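Long-range contact in metallo-beta-lactamase family protein (Thermus thermophilus, PDB 2ZO4), which is probably a hydrolase of the metallo-beta-lactamase superfamily that holds two zinc ions: residues T21-Y25 / V36-L40. Sequence-based numbering, arbitrary orientation.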
loop_
_atom_site.group_PDB
_atom_site.type_symbol
_atom_site.label_atom_id
_atom_site.label_comp_id
_atom_site.label_asym_id
_atom_site.label_seq_id
_atom_site.Cartn_x
_atom_site.Cartn_y
_atom_site.Cartn_z
ATOM N N THR A 21 9.744 -8.761 3.694
ATOM C CA THR A 21 8.685 -9.587 4.270
ATOM C C THR A 21 7.357 -8.837 4.296
ATOM O O THR A 21 7.286 -7.688 4.739
ATOM C CB THR A 21 9.043 -10.052 5.707
ATOM O OG1 THR A 21 10.359 -10.620 5.715
ATOM C CG2 THR A 21 8.049 -11.096 6.217
ATOM N N VAL A 22 6.310 -9.502 3.814
ATOM C CA VAL A 22 4.952 -8.982 3.909
ATOM C C VAL A 22 4.179 -9.758 4.975
ATOM O O VAL A 22 4.373 -10.966 5.135
ATOM C CB VAL A 22 4.222 -8.998 2.531
ATOM C CG1 VAL A 22 3.917 -10.434 2.061
ATOM C CG2 VAL A 22 2.949 -8.144 2.573
ATOM N N ASN A 23 3.331 -9.044 5.714
ATOM C CA ASN A 23 2.455 -9.646 6.715
ATOM C C ASN A 23 1.042 -9.856 6.183
ATOM O O ASN A 23 0.327 -8.890 5.881
ATOM C CB ASN A 23 2.393 -8.779 7.976
ATOM C CG ASN A 23 3.729 -8.656 8.670
ATOM O OD1 ASN A 23 4.522 -9.596 8.685
ATOM N ND2 ASN A 23 3.989 -7.489 9.250
ATOM N N LEU A 24 0.657 -11.120 6.068
ATOM C CA LEU A 24 -0.710 -11.496 5.732
ATOM C C LEU A 24 -1.429 -11.897 7.011
ATOM O O LEU A 24 -0.787 -12.243 8.010
ATOM C CB LEU A 24 -0.727 -12.662 4.742
ATOM C CG LEU A 24 0.237 -12.672 3.551
ATOM C CD1 LEU A 24 -0.092 -13.847 2.646
ATOM C CD2 LEU A 24 0.191 -11.360 2.771
ATOM N N TYR A 25 -2.756 -11.844 6.983
ATOM C CA TYR A 25 -3.558 -12.184 8.155
ATOM C C TYR A 25 -4.661 -13.174 7.799
ATOM O O TYR A 25 -5.493 -12.907 6.929
ATOM C CB TYR A 25 -4.093 -10.908 8.834
ATOM C CG TYR A 25 -2.956 -10.033 9.316
ATOM C CD1 TYR A 25 -2.366 -10.251 10.558
ATOM C CD2 TYR A 25 -2.433 -9.023 8.504
ATOM C CE1 TYR A 25 -1.297 -9.475 10.993
ATOM C CE2 TYR A 25 -1.361 -8.243 8.931
ATOM C CZ TYR A 25 -0.801 -8.480 10.179
ATOM O OH TYR A 25 0.257 -7.715 10.612
ATOM N N VAL A 36 -6.402 -11.770 4.611
ATOM C CA VAL A 36 -6.141 -10.357 4.389
ATOM C C VAL A 36 -4.775 -10.276 3.701
ATOM O O VAL A 36 -3.746 -10.583 4.314
ATOM C CB VAL A 36 -6.163 -9.540 5.708
ATOM C CG1 VAL A 36 -5.815 -8.082 5.451
ATOM C CG2 VAL A 36 -7.526 -9.650 6.385
ATOM N N ASP A 37 -4.796 -9.886 2.423
ATOM C CA ASP A 37 -3.614 -9.841 1.542
ATOM C C ASP A 37 -3.071 -11.238 1.188
ATOM O O ASP A 37 -3.399 -12.222 1.854
ATOM C CB ASP A 37 -2.543 -8.884 2.090
ATOM C CG ASP A 37 -3.027 -7.438 2.133
ATOM O OD1 ASP A 37 -3.973 -7.107 1.381
ATOM O OD2 ASP A 37 -2.470 -6.632 2.911
ATOM N N THR A 38 -2.269 -11.321 0.124
ATOM C CA THR A 38 -2.010 -12.612 -0.536
ATOM C C THR A 38 -0.570 -12.871 -0.981
ATOM O O THR A 38 -0.300 -13.910 -1.582
ATOM C CB THR A 38 -2.891 -12.788 -1.806
ATOM O OG1 THR A 38 -2.580 -11.759 -2.756
ATOM C CG2 THR A 38 -4.363 -12.746 -1.469
ATOM N N ALA A 39 0.342 -11.944 -0.692
ATOM C CA ALA A 39 1.699 -11.977 -1.253
ATOM C C ALA A 39 1.662 -12.020 -2.785
ATOM O O ALA A 39 0.814 -11.373 -3.404
ATOM C CB ALA A 39 2.517 -13.140 -0.671
ATOM N N LEU A 40 2.563 -12.785 -3.397
ATOM C CA LEU A 40 2.711 -12.774 -4.858
ATOM C C LEU A 40 3.327 -14.067 -5.394
ATOM O O LEU A 40 3.770 -14.922 -4.623
ATOM C CB LEU A 40 3.526 -11.551 -5.314
ATOM C CG LEU A 40 5.051 -11.520 -5.149
ATOM C CD1 LEU A 40 5.604 -10.256 -5.785
ATOM C CD2 LEU A 40 5.488 -11.626 -3.687
HETATM O O HOH W 1 -1.621 -6.958 5.459
#
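Y25 and V36 form an antiparallel hydrogen-bonded pair in which each backbone satisfies the other: V36 N gives a nearly straight bond (176° at the hydrogen) to Y25 O at 2.7 Å, and Y25 N donates to V36 O at 3.1 Å. V36 O also receives a longer CA-H...O contact from L24 CA. Beyond this pair the two segments diverge, CA atoms standing 4.9 Å apart at Y25-V36 and 6.8 Å at V22-A39. Where the backbones part, water 1 links the segments, donating to N23 O at 2.8 Å and to D37 OD2 at 2.7 Å, and it lies in the plane of the Y25 ring, at its edge. The segments join strands 21-29 and 32-36 in one of the two mixed sheets of the metallo-beta-lactamase alphabeta/betaalpha sandwich, where the chain leaves strand 32-36 for the loop before helix 43-55. D37 belongs to the second shell of the zinc site: its OD2 also bonds T69 OG1 and ND1 of H75, a ligand of the second zinc ion, which probably orients H75 and may make the imidazole a stronger donor to the metal. T38 OG1 bonds H75 O. N23 ND2 bonds A231 O and F234 O, and A231 O is shared with Y25 OH. L24 and V22 fill the space between the backbones. With CG of L24 beside the backbone N (chi1 -43°) and CD1 extended from CA (chi2 -174°), CD2 turns back against the 37-39 backbone, 3.5 Å from A39 N, while CD1 lies near D37 O and T38 C; V22 CG1 meets A39 CB at 4.1 Å.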